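Local structure of glycerate dehydrogenase related protein (Thermoplasma acidophilum, 3GVX) at residues P30-A35 against R43-K48; K51-I56 against E70-C75; V177-P182 against A211-K216; T204-A209 against W230-V235. The protein probably reduces 2-oxoacids such as glyoxylate and hydroxypyruvate to D-2-hydroxyacids, using NADH or NADPH. One frame throughout, in Å; residues are numbered along the deposited sequence.

Overall arrangement
Contacts 1 and 2 lie in the five-stranded parallel sheet region, and contacts 3 and 4 in the seven-stranded NAD-binding domain on the opposite side of the chain's centre; the centres of contacts 2 and 4 are about 36 Å apart. Contact 1 is a surface meeting of two loops, held by one carboxylate and a tyrosine ring. Contacts 2 and 4 each pair neighbouring parallel strands through four backbone bonds, but contact 4 is deeper and adds side-chain bonds, whereas contact 2 relies on aliphatic packing. Contact 3 is purely apolar. It abuts contact 4, with strands 176-179 and 204-207 adjacent in one sheet, and the segments of the two contacts alternate along the chain.

Contact 1: residues P30-A35 against R43-K48; sequences PDYYDA and RYVLGK
Both carboxylate oxygens of Asp-34 turn to a single backbone N-H, that of Lys-48. The stronger bond is to OD2: Lys-48 N lies 2.8 Å from it, reaches its syn lone pair and points at it almost straight (173°). OD1, 3.0 Å from the same N, takes only a weak, bent share. With CG swung away from its own N (chi1 -154°), the short aspartate side chain spans the gap between the loops. With no side chain, Gly-47 lets its CA come to 3.3 Å from Asp-34 OD1. A second, apolar meeting lies beside this one. The Tyr-32 ring comes obliquely to Val-45, CE1 touching CG1 at 3.4 Å, and also packs edge-to-face with Tyr-4. An inverse gamma turn centred on Asp-34 bends the chain just ahead of strand 37-40, while Lys-48 precedes its neighbour, strand 52-55, so the contact ties together the loops that enter two adjacent strands. The Lys-48 ammonium stays apart, NZ being 6.4 Å from Asp-34 OD2. The grip is therefore on the backbone, so the lysine charge probably adds no more than a diffuse attraction to the carboxylate.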
loop_
_atom_site.group_PDB
_atom_site.type_symbol
_atom_site.label_atom_id
_atom_site.label_comp_id
_atom_site.label_asym_id
_atom_site.label_seq_id
_atom_site.Cartn_x
_atom_site.Cartn_y
_atom_site.Cartn_z
ATOM N N PRO B 30 12.226 17.019 35.807
ATOM C CA PRO B 30 11.930 18.383 36.238
ATOM C C PRO B 30 13.144 19.305 36.386
ATOM O O PRO B 30 13.135 20.210 37.216
ATOM C CB PRO B 30 11.218 18.151 37.555
ATOM C CG PRO B 30 12.108 17.078 38.175
ATOM C CD PRO B 30 12.480 16.161 36.983
ATOM N N ASP B 31 14.185 19.087 35.592
ATOM C CA ASP B 31 15.344 19.966 35.671
ATOM C C ASP B 31 15.259 21.039 34.628
ATOM O O ASP B 31 16.018 21.107 33.659
ATOM C CB ASP B 31 16.620 19.170 35.577
ATOM C CG ASP B 31 16.790 18.284 36.776
ATOM O OD1 ASP B 31 16.886 18.818 37.902
ATOM O OD2 ASP B 31 16.795 17.055 36.606
ATOM N N TYR B 32 14.276 21.882 34.887
ATOM C CA TYR B 32 13.938 22.991 34.049
ATOM C C TYR B 32 15.121 23.727 33.498
ATOM O O TYR B 32 16.145 23.912 34.151
ATOM C CB TYR B 32 13.075 23.995 34.796
ATOM C CG TYR B 32 12.777 25.190 33.928
ATOM C CD1 TYR B 32 11.730 25.164 33.012
ATOM C CD2 TYR B 32 13.615 26.303 33.930
ATOM C CE1 TYR B 32 11.532 26.209 32.106
ATOM C CE2 TYR B 32 13.426 27.355 33.026
ATOM C CZ TYR B 32 12.380 27.301 32.118
ATOM O OH TYR B 32 12.177 28.337 31.233
ATOM N N TYR B 33 14.934 24.191 32.279
ATOM C CA TYR B 33 15.945 24.943 31.610
ATOM C C TYR B 33 15.306 25.806 30.530
ATOM O O TYR B 33 14.501 25.338 29.733
ATOM C CB TYR B 33 16.983 23.991 31.031
ATOM C CG TYR B 33 18.061 24.713 30.292
ATOM C CD1 TYR B 33 19.052 25.425 30.969
ATOM C CD2 TYR B 33 18.058 24.748 28.906
ATOM C CE1 TYR B 33 20.008 26.167 30.271
ATOM C CE2 TYR B 33 18.993 25.479 28.201
ATOM C CZ TYR B 33 19.973 26.186 28.880
ATOM O OH TYR B 33 20.914 26.902 28.157
ATOM N N ASP B 34 15.683 27.077 30.539
ATOM C CA ASP B 34 15.192 28.072 29.601
ATOM C C ASP B 34 15.719 27.756 28.212
ATOM O O ASP B 34 16.725 28.318 27.783
ATOM C CB ASP B 34 15.688 29.459 30.023
ATOM C CG ASP B 34 14.779 30.569 29.556
ATOM O OD1 ASP B 34 14.120 30.386 28.512
ATOM O OD2 ASP B 34 14.724 31.625 30.218
ATOM N N ALA B 35 15.043 26.863 27.502
ATOM C CA ALA B 35 15.485 26.483 26.165
ATOM C C ALA B 35 14.721 27.163 25.029
ATOM O O ALA B 35 13.666 27.776 25.232
ATOM C CB ALA B 35 15.410 24.962 26.009
ATOM N N ARG B 43 1.180 21.564 29.538
ATOM C CA ARG B 43 1.661 22.845 29.997
ATOM C C ARG B 43 3.018 23.234 29.478
ATOM O O ARG B 43 3.898 22.404 29.293
ATOM C CB ARG B 43 1.676 22.897 31.525
ATOM C CG ARG B 43 0.303 23.016 32.156
ATOM C CD ARG B 43 0.418 23.036 33.678
ATOM N NE ARG B 43 1.037 21.814 34.191
ATOM C CZ ARG B 43 0.441 20.625 34.239
ATOM N NH1 ARG B 43 -0.808 20.488 33.811
ATOM N NH2 ARG B 43 1.101 19.571 34.707
ATOM N N TYR B 44 3.164 24.525 29.230
ATOM C CA TYR B 44 4.418 25.056 28.773
ATOM C C TYR B 44 4.877 25.945 29.918
ATOM O O TYR B 44 4.116 26.239 30.845
ATOM C CB TYR B 44 4.234 25.846 27.460
ATOM C CG TYR B 44 3.173 26.946 27.497
ATOM C CD1 TYR B 44 3.435 28.179 28.085
ATOM C CD2 TYR B 44 1.913 26.753 26.931
ATOM C CE1 TYR B 44 2.463 29.199 28.127
ATOM C CE2 TYR B 44 0.935 27.766 26.961
ATOM C CZ TYR B 44 1.224 28.989 27.560
ATOM O OH TYR B 44 0.278 29.990 27.585
ATOM N N VAL B 45 6.135 26.347 29.866
ATOM C CA VAL B 45 6.709 27.205 30.878
ATOM C C VAL B 45 7.443 28.291 30.120
ATOM O O VAL B 45 8.420 28.013 29.432
ATOM C CB VAL B 45 7.709 26.417 31.760
ATOM C CG1 VAL B 45 8.442 27.379 32.718
ATOM C CG2 VAL B 45 6.972 25.289 32.519
ATOM N N LEU B 46 6.977 29.527 30.235
ATOM C CA LEU B 46 7.615 30.608 29.507
ATOM C C LEU B 46 8.984 30.960 30.040
ATOM O O LEU B 46 9.230 30.982 31.240
ATOM C CB LEU B 46 6.748 31.869 29.485
ATOM C CG LEU B 46 5.397 31.746 28.786
ATOM C CD1 LEU B 46 4.754 33.126 28.819
ATOM C CD2 LEU B 46 5.545 31.196 27.355
ATOM N N GLY B 47 9.881 31.237 29.111
ATOM C CA GLY B 47 11.225 31.606 29.468
ATOM C C GLY B 47 11.606 32.858 28.729
ATOM O O GLY B 47 10.778 33.558 28.141
ATOM N N LYS B 48 12.894 33.133 28.755
ATOM C CA LYS B 48 13.428 34.292 28.086
ATOM C C LYS B 48 13.952 33.930 26.721
ATOM O O LYS B 48 14.090 34.791 25.860
ATOM C CB LYS B 48 14.557 34.878 28.905
ATOM C CG LYS B 48 14.105 35.838 29.941
ATOM C CD LYS B 48 15.276 36.238 30.777
ATOM C CE LYS B 48 14.947 37.475 31.559
ATOM N NZ LYS B 48 15.521 37.333 32.907
#

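Contact 2: residues K51-I56 against E70-C75; sequences KMIQAI and ENVVLC
Ile-53 is the apolar centre, its two branches serving different neighbours. The CG1 branch runs to Val-72, CD1 resting 3.6 Å from Val-72 CG1, and CG2 meets Leu-74 CD1 at 3.9 Å. Beta-branched isoleucine suits an extended chain and can offer both a long and a short arm; chi1 of -58° sends the long one back beside its own N, toward Val-72. On the other face of the sheet, selenomethionine Met-52 lies loosely by Cys-75 and is covered by Val-276 and Phe-279 of helix 266-279. Strands 52-55 and 73-75 run parallel, 4.8 Å apart at a 16° angle, in the open-twisted parallel sheet of an alpha/beta domain in which strand 73-75 is an edge strand within this chain and strand 37-40 flanks the other edge of 52-55. The ladder alternates in the parallel manner: Ile-53 N donates to Val-73 O and Ile-53 O accepts from Cys-75 N, each 2.8 Å, so that one residue is bonded through both its groups. Val-73 N to Lys-51 O and Ala-55 N to Cys-75 O extend it at either end. Farther out, the bent Gln-54 side chain lays OE1 over Cys-75 CB, 3.5 Å away, while NE2 donates to Ala-55 O at 3.0 Å, nearly straight and within the amide plane. Just before the strand, exposed Lys-51 makes a salt bridge with Glu-36 through its NZ.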
loop_
_atom_site.group_PDB
_atom_site.type_symbol
_atom_site.label_atom_id
_atom_site.label_comp_id
_atom_site.label_asym_id
_atom_site.label_seq_id
_atom_site.Cartn_x
_atom_site.Cartn_y
_atom_site.Cartn_z
ATOM N N LYS B 51 11.324 30.072 21.830
ATOM C CA LYS B 51 11.022 30.397 20.446
ATOM C C LYS B 51 9.958 29.480 19.935
ATOM O O LYS B 51 9.153 29.845 19.099
ATOM C CB LYS B 51 12.227 30.183 19.560
ATOM C CG LYS B 51 13.373 31.098 19.766
ATOM C CD LYS B 51 14.467 30.622 18.851
ATOM C CE LYS B 51 15.569 31.631 18.720
ATOM N NZ LYS B 51 16.599 31.087 17.803
HETATM N N MSE B 52 9.977 28.261 20.440
HETATM C CA MSE B 52 9.050 27.268 19.947
HETATM C C MSE B 52 8.554 26.279 20.969
HETATM O O MSE B 52 9.315 25.781 21.794
HETATM C CB MSE B 52 9.700 26.533 18.766
HETATM C CG MSE B 52 8.858 25.422 18.117
HETATM SE SE MSE B 52 8.859 23.950 19.169
HETATM C CE MSE B 52 9.123 22.772 18.252
ATOM N N ILE B 53 7.266 25.979 20.872
ATOM C CA ILE B 53 6.629 25.031 21.758
ATOM C C ILE B 53 5.986 23.938 20.933
ATOM O O ILE B 53 5.168 24.202 20.054
ATOM C CB ILE B 53 5.567 25.734 22.623
ATOM C CG1 ILE B 53 6.241 26.853 23.428
ATOM C CG2 ILE B 53 4.874 24.731 23.541
ATOM C CD1 ILE B 53 5.306 27.697 24.250
ATOM N N GLN B 54 6.362 22.701 21.225
ATOM C CA GLN B 54 5.852 21.544 20.498
ATOM C C GLN B 54 4.981 20.608 21.329
ATOM O O GLN B 54 5.480 19.913 22.212
ATOM C CB GLN B 54 7.019 20.744 19.924
ATOM C CG GLN B 54 6.593 19.499 19.188
ATOM C CD GLN B 54 6.066 19.790 17.803
ATOM O OE1 GLN B 54 6.779 20.326 16.953
ATOM N NE2 GLN B 54 4.803 19.442 17.568
ATOM N N ALA B 55 3.682 20.582 21.041
ATOM C CA ALA B 55 2.758 19.690 21.725
ATOM C C ALA B 55 2.949 18.315 21.079
ATOM O O ALA B 55 3.252 18.214 19.887
ATOM C CB ALA B 55 1.318 20.160 21.531
ATOM N N ILE B 56 2.787 17.255 21.855
ATOM C CA ILE B 56 2.963 15.921 21.299
ATOM C C ILE B 56 1.632 15.349 20.865
ATOM O O ILE B 56 1.580 14.304 20.238
ATOM C CB ILE B 56 3.611 14.964 22.305
ATOM C CG1 ILE B 56 2.727 14.841 23.540
ATOM C CG2 ILE B 56 5.002 15.462 22.654
ATOM C CD1 ILE B 56 2.891 13.554 24.299
ATOM N N GLU B 70 3.315 36.495 21.325
ATOM C CA GLU B 70 3.360 36.642 19.875
ATOM C C GLU B 70 4.570 36.062 19.139
ATOM O O GLU B 70 4.422 35.548 18.041
ATOM C CB GLU B 70 3.230 38.124 19.514
ATOM C CG GLU B 70 3.293 38.428 18.035
ATOM C CD GLU B 70 2.063 37.921 17.253
ATOM O OE1 GLU B 70 1.040 37.541 17.860
ATOM O OE2 GLU B 70 2.113 37.909 16.010
ATOM N N ASN B 71 5.758 36.141 19.726
ATOM C CA ASN B 71 6.957 35.628 19.060
ATOM C C ASN B 71 7.176 34.120 19.158
ATOM O O ASN B 71 8.028 33.566 18.469
ATOM C CB ASN B 71 8.193 36.324 19.604
ATOM C CG ASN B 71 8.364 36.105 21.088
ATOM O OD1 ASN B 71 7.539 36.538 21.897
ATOM N ND2 ASN B 71 9.427 35.410 21.456
ATOM N N VAL B 72 6.406 33.470 20.023
ATOM C CA VAL B 72 6.530 32.032 20.248
ATOM C C VAL B 72 5.608 31.210 19.362
ATOM O O VAL B 72 4.386 31.367 19.377
ATOM C CB VAL B 72 6.245 31.674 21.733
ATOM C CG1 VAL B 72 6.518 30.188 21.975
ATOM C CG2 VAL B 72 7.096 32.560 22.658
ATOM N N VAL B 73 6.207 30.320 18.593
ATOM C CA VAL B 73 5.449 29.479 17.694
ATOM C C VAL B 73 4.983 28.192 18.359
ATOM O O VAL B 73 5.772 27.443 18.942
ATOM C CB VAL B 73 6.280 29.154 16.435
ATOM C CG1 VAL B 73 5.555 28.122 15.570
ATOM C CG2 VAL B 73 6.546 30.449 15.654
ATOM N N LEU B 74 3.682 27.947 18.279
ATOM C CA LEU B 74 3.101 26.742 18.846
ATOM C C LEU B 74 2.839 25.747 17.724
ATOM O O LEU B 74 2.129 26.052 16.768
ATOM C CB LEU B 74 1.775 27.047 19.550
ATOM C CG LEU B 74 0.987 25.827 20.058
ATOM C CD1 LEU B 74 1.744 25.111 21.185
ATOM C CD2 LEU B 74 -0.403 26.293 20.524
ATOM N N CYS B 75 3.414 24.559 17.845
ATOM C CA CYS B 75 3.226 23.500 16.862
ATOM C C CYS B 75 2.533 22.326 17.533
ATOM O O CYS B 75 2.686 22.105 18.731
ATOM C CB CYS B 75 4.569 23.026 16.310
ATOM S SG CYS B 75 5.556 24.315 15.597
#

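Contact 3: residues V177-P182 against A211-K216; sequences VLIAIP and ADVVSK
Val-214, whose side chain meets Ile-179, has its carbonyl O held by the indole NE1 of Trp-237, a bond to a residue outside the two segments, whose own meeting is apolar. The valine's CG2 lies 4.1 Å from Ile-179 CD1, the two side chains crossing at about a right angle. Closer is the neighbouring pair, in which Val-213 CG1 comes to 3.8 Å from Ile-181 CG2, again nearly perpendicular. The methyl of Ile-181 owes this reach to chi1 of -158°, which turns CG1 away from the backbone N and leaves CG2 in the space between N and carbonyl carbon. Val-213 CG1 also brushes Ile-179 CG2 more loosely, at 4.4 Å, so one compact valine sits against two isoleucines. Branched aliphatic residues fit here because they are buried and need only fill space, not satisfy bonds. Beyond the contact, Ser-215 is the N-cap of helix 216-225, its OG accepting from Asp-218 N. The 3-10 turn at 211-213 and the loop after it thus come back over the C-terminal end of strand 176-179, as loops do at the C-terminal edge of the parallel sheet in a Rossmann-type domain, the edge at which NAD is usually bound in this family.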
loop_
_atom_site.group_PDB
_atom_site.type_symbol
_atom_site.label_atom_id
_atom_site.label_comp_id
_atom_site.label_asym_id
_atom_site.label_seq_id
_atom_site.Cartn_x
_atom_site.Cartn_y
_atom_site.Cartn_z
ATOM N N VAL B 177 -12.457 6.328 -5.635
ATOM C CA VAL B 177 -12.735 7.593 -5.008
ATOM C C VAL B 177 -12.611 7.448 -3.522
ATOM O O VAL B 177 -13.207 6.560 -2.908
ATOM C CB VAL B 177 -14.141 8.109 -5.317
ATOM C CG1 VAL B 177 -14.503 9.216 -4.310
ATOM C CG2 VAL B 177 -14.208 8.615 -6.757
ATOM N N LEU B 178 -11.809 8.324 -2.944
ATOM C CA LEU B 178 -11.631 8.311 -1.520
ATOM C C LEU B 178 -12.301 9.534 -0.908
ATOM O O LEU B 178 -12.092 10.663 -1.348
ATOM C CB LEU B 178 -10.157 8.319 -1.148
ATOM C CG LEU B 178 -10.094 8.308 0.377
ATOM C CD1 LEU B 178 -9.708 6.912 0.882
ATOM C CD2 LEU B 178 -9.136 9.401 0.834
ATOM N N ILE B 179 -13.106 9.308 0.115
ATOM C CA ILE B 179 -13.761 10.420 0.760
ATOM C C ILE B 179 -13.031 10.739 2.043
ATOM O O ILE B 179 -12.975 9.935 2.960
ATOM C CB ILE B 179 -15.225 10.126 1.062
ATOM C CG1 ILE B 179 -15.932 9.737 -0.238
ATOM C CG2 ILE B 179 -15.864 11.358 1.707
ATOM C CD1 ILE B 179 -17.235 9.036 -0.040
ATOM N N ALA B 180 -12.436 11.919 2.070
ATOM C CA ALA B 180 -11.704 12.381 3.226
ATOM C C ALA B 180 -11.980 13.880 3.369
ATOM O O ALA B 180 -11.072 14.698 3.358
ATOM C CB ALA B 180 -10.250 12.125 3.018
ATOM N N ILE B 181 -13.257 14.221 3.491
ATOM C CA ILE B 181 -13.662 15.607 3.596
ATOM C C ILE B 181 -14.431 15.828 4.898
ATOM O O ILE B 181 -15.165 14.957 5.350
ATOM C CB ILE B 181 -14.534 15.993 2.374
ATOM C CG1 ILE B 181 -14.527 17.509 2.166
ATOM C CG2 ILE B 181 -15.944 15.432 2.552
ATOM C CD1 ILE B 181 -14.940 17.927 0.779
ATOM N N PRO B 182 -14.248 16.993 5.530
ATOM C CA PRO B 182 -14.942 17.302 6.782
ATOM C C PRO B 182 -16.457 17.401 6.598
ATOM O O PRO B 182 -16.953 17.829 5.555
ATOM C CB PRO B 182 -14.323 18.632 7.201
ATOM C CG PRO B 182 -12.953 18.555 6.610
ATOM C CD PRO B 182 -13.233 18.017 5.241
ATOM N N ALA B 211 -19.795 9.129 8.015
ATOM C CA ALA B 211 -20.919 8.475 7.383
ATOM C C ALA B 211 -21.926 9.503 6.855
ATOM O O ALA B 211 -22.468 9.339 5.760
ATOM C CB ALA B 211 -21.589 7.515 8.369
ATOM N N ASP B 212 -22.148 10.581 7.600
ATOM C CA ASP B 212 -23.122 11.572 7.164
ATOM C C ASP B 212 -22.788 12.414 5.952
ATOM O O ASP B 212 -23.638 13.151 5.463
ATOM C CB ASP B 212 -23.543 12.434 8.353
ATOM C CG ASP B 212 -24.360 11.637 9.355
ATOM O OD1 ASP B 212 -25.345 11.008 8.931
ATOM O OD2 ASP B 212 -24.012 11.612 10.552
ATOM N N VAL B 213 -21.566 12.301 5.443
ATOM C CA VAL B 213 -21.222 13.037 4.240
ATOM C C VAL B 213 -21.899 12.244 3.126
ATOM O O VAL B 213 -22.004 12.691 1.983
ATOM C CB VAL B 213 -19.688 13.103 4.006
ATOM C CG1 VAL B 213 -19.392 13.772 2.663
ATOM C CG2 VAL B 213 -19.017 13.871 5.156
ATOM N N VAL B 214 -22.375 11.054 3.483
ATOM C CA VAL B 214 -23.071 10.198 2.536
ATOM C C VAL B 214 -24.526 9.918 2.911
ATOM O O VAL B 214 -24.852 9.586 4.053
ATOM C CB VAL B 214 -22.363 8.823 2.349
ATOM C CG1 VAL B 214 -23.229 7.901 1.473
ATOM C CG2 VAL B 214 -20.979 9.021 1.730
ATOM N N SER B 215 -25.390 10.062 1.913
ATOM C CA SER B 215 -26.802 9.784 2.062
ATOM C C SER B 215 -26.931 8.288 2.172
ATOM O O SER B 215 -26.689 7.545 1.215
ATOM C CB SER B 215 -27.582 10.264 0.839
ATOM O OG SER B 215 -28.827 9.593 0.733
ATOM N N LYS B 216 -27.321 7.844 3.350
ATOM C CA LYS B 216 -27.479 6.431 3.573
ATOM C C LYS B 216 -28.420 5.706 2.604
ATOM O O LYS B 216 -28.027 4.717 1.998
ATOM C CB LYS B 216 -27.917 6.183 4.991
ATOM C CG LYS B 216 -28.109 4.734 5.242
ATOM C CD LYS B 216 -28.031 4.438 6.696
ATOM C CE LYS B 216 -28.350 3.001 6.911
ATOM N NZ LYS B 216 -28.460 2.695 8.353
#

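Contact 4: residues T204-A209 against W230-V235; sequences TIVNVA and WYLSDV
Strands 204-207 and 230-233 lie side by side and parallel, 4.6 Å apart at 18°, joined by bonds from Ile-205 N to Trp-230 O, Leu-232 N to Ile-205 O, Asn-207 N to Leu-232 O and Asp-234 N to Asn-207 O. Asn-207 carries the side-chain chemistry. Turned away from its own N (chi1 -164°), its amide gives ND2 to the hydroxyl of Tyr-231 at 2.8 Å and takes the backbone N-H of Ala-209 on OD1 at 2.9 Å, an Asx turn that bends the chain as the strand ends. The amide and the tyrosine ring stand 70° apart, so the asparagine meets the hydroxyl rather than stacking on the ring. That ring's edge, at CD1, abuts Ile-205 CG2 at 3.9 Å, an aliphatic neighbour suited to this buried side. On the opposite face, Thr-204 turns its methyl to Leu-232, CG2 to CD1 being 3.5 Å. Ser-233 OG donates to Val-235 O at 2.8 Å, tying the end of the strand to the chain that follows it. Both strands belong to a beta-alpha-beta unit whose crossover is helix 216-225. At their C-terminal ends a water donates to Asp-234 OD2 (2.9 Å) and, weakly, to Val-208 O; that carboxylate also receives Ser-253 OG and the backbone N-H groups of Val-256 and Ala-257. Here buried polar side chains are answered by precise partners: the Asn-207 amide is held at both its oxygen and its nitrogen, which fixes which way round it sits, and the Asp-234 carboxylate is held in place by several donors.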
loop_
_atom_site.group_PDB
_atom_site.type_symbol
_atom_site.label_atom_id
_atom_site.label_comp_id
_atom_site.label_asym_id
_atom_site.label_seq_id
_atom_site.Cartn_x
_atom_site.Cartn_y
_atom_site.Cartn_z
ATOM N N THR B 204 -14.785 2.002 -7.097
ATOM C CA THR B 204 -14.645 1.579 -5.715
ATOM C C THR B 204 -14.595 2.851 -4.895
ATOM O O THR B 204 -13.801 3.759 -5.156
ATOM C CB THR B 204 -13.356 0.782 -5.479
ATOM O OG1 THR B 204 -13.369 -0.387 -6.305
ATOM C CG2 THR B 204 -13.250 0.362 -4.013
ATOM N N ILE B 205 -15.468 2.917 -3.908
ATOM C CA ILE B 205 -15.531 4.080 -3.064
ATOM C C ILE B 205 -15.020 3.748 -1.684
ATOM O O ILE B 205 -15.385 2.734 -1.093
ATOM C CB ILE B 205 -16.954 4.612 -2.990
ATOM C CG1 ILE B 205 -17.448 4.855 -4.418
ATOM C CG2 ILE B 205 -16.994 5.861 -2.114
ATOM C CD1 ILE B 205 -18.656 5.735 -4.559
ATOM N N VAL B 206 -14.146 4.605 -1.181
ATOM C CA VAL B 206 -13.588 4.402 0.133
ATOM C C VAL B 206 -13.936 5.601 1.001
ATOM O O VAL B 206 -13.654 6.749 0.651
ATOM C CB VAL B 206 -12.061 4.254 0.061
ATOM C CG1 VAL B 206 -11.543 3.682 1.364
ATOM C CG2 VAL B 206 -11.676 3.396 -1.150
ATOM N N ASN B 207 -14.549 5.328 2.142
ATOM C CA ASN B 207 -14.939 6.392 3.045
ATOM C C ASN B 207 -14.168 6.380 4.354
ATOM O O ASN B 207 -14.331 5.476 5.170
ATOM C CB ASN B 207 -16.433 6.297 3.355
ATOM C CG ASN B 207 -16.975 7.573 3.953
ATOM O OD1 ASN B 207 -16.231 8.364 4.536
ATOM N ND2 ASN B 207 -18.277 7.778 3.823
ATOM N N VAL B 208 -13.312 7.374 4.551
ATOM C CA VAL B 208 -12.576 7.485 5.800
ATOM C C VAL B 208 -12.871 8.843 6.445
ATOM O O VAL B 208 -12.088 9.351 7.239
ATOM C CB VAL B 208 -11.050 7.328 5.603
ATOM C CG1 VAL B 208 -10.711 5.889 5.270
ATOM C CG2 VAL B 208 -10.557 8.294 4.529
ATOM N N ALA B 209 -14.015 9.419 6.091
ATOM C CA ALA B 209 -14.423 10.708 6.640
ATOM C C ALA B 209 -15.538 10.503 7.666
ATOM O O ALA B 209 -15.295 10.082 8.786
ATOM C CB ALA B 209 -14.889 11.635 5.507
ATOM N N TRP B 230 -18.453 -0.798 -5.425
ATOM C CA TRP B 230 -18.250 -1.228 -4.062
ATOM C C TRP B 230 -18.099 -0.035 -3.169
ATOM O O TRP B 230 -17.680 1.037 -3.594
ATOM C CB TRP B 230 -17.029 -2.145 -3.939
ATOM C CG TRP B 230 -17.339 -3.541 -4.308
ATOM C CD1 TRP B 230 -17.800 -3.977 -5.513
ATOM C CD2 TRP B 230 -17.257 -4.701 -3.466
ATOM N NE1 TRP B 230 -18.005 -5.330 -5.483
ATOM C CE2 TRP B 230 -17.674 -5.802 -4.243
ATOM C CE3 TRP B 230 -16.860 -4.916 -2.142
ATOM C CZ2 TRP B 230 -17.717 -7.108 -3.732
ATOM C CZ3 TRP B 230 -16.897 -6.217 -1.636
ATOM C CH2 TRP B 230 -17.317 -7.294 -2.434
ATOM N N TYR B 231 -18.451 -0.234 -1.915
ATOM C CA TYR B 231 -18.352 0.820 -0.944
ATOM C C TYR B 231 -17.563 0.282 0.224
ATOM O O TYR B 231 -18.015 -0.614 0.922
ATOM C CB TYR B 231 -19.750 1.244 -0.495
ATOM C CG TYR B 231 -19.753 2.375 0.503
ATOM C CD1 TYR B 231 -19.176 3.601 0.195
ATOM C CD2 TYR B 231 -20.355 2.229 1.748
ATOM C CE1 TYR B 231 -19.185 4.652 1.111
ATOM C CE2 TYR B 231 -20.381 3.275 2.678
ATOM C CZ TYR B 231 -19.800 4.486 2.350
ATOM O OH TYR B 231 -19.847 5.527 3.244
ATOM N N LEU B 232 -16.366 0.813 0.419
ATOM C CA LEU B 232 -15.532 0.375 1.522
ATOM C C LEU B 232 -15.508 1.504 2.524
ATOM O O LEU B 232 -15.107 2.622 2.209
ATOM C CB LEU B 232 -14.120 0.079 1.031
ATOM C CG LEU B 232 -14.103 -0.655 -0.306
ATOM C CD1 LEU B 232 -12.658 -0.798 -0.732
ATOM C CD2 LEU B 232 -14.822 -2.016 -0.210
ATOM N N SER B 233 -15.937 1.223 3.741
ATOM C CA SER B 233 -15.960 2.293 4.713
ATOM C C SER B 233 -15.500 1.939 6.102
ATOM O O SER B 233 -15.674 0.823 6.592
ATOM C CB SER B 233 -17.361 2.898 4.766
ATOM O OG SER B 233 -17.333 4.139 5.429
ATOM N N ASP B 234 -14.891 2.925 6.732
ATOM C CA ASP B 234 -14.426 2.759 8.082
ATOM C C ASP B 234 -15.416 3.454 9.007
ATOM O O ASP B 234 -15.240 3.448 10.215
ATOM C CB ASP B 234 -13.037 3.359 8.242
ATOM C CG ASP B 234 -12.511 3.218 9.643
ATOM O OD1 ASP B 234 -12.500 2.087 10.180
ATOM O OD2 ASP B 234 -12.109 4.245 10.216
ATOM N N VAL B 235 -16.460 4.047 8.430
ATOM C CA VAL B 235 -17.471 4.747 9.217
ATOM C C VAL B 235 -18.880 4.437 8.753
ATOM O O VAL B 235 -19.188 4.463 7.560
ATOM C CB VAL B 235 -17.284 6.268 9.156
ATOM C CG1 VAL B 235 -15.895 6.645 9.653
ATOM C CG2 VAL B 235 -17.546 6.762 7.740
HETATM O O HOH W 1 -12.444 7.017 9.271
#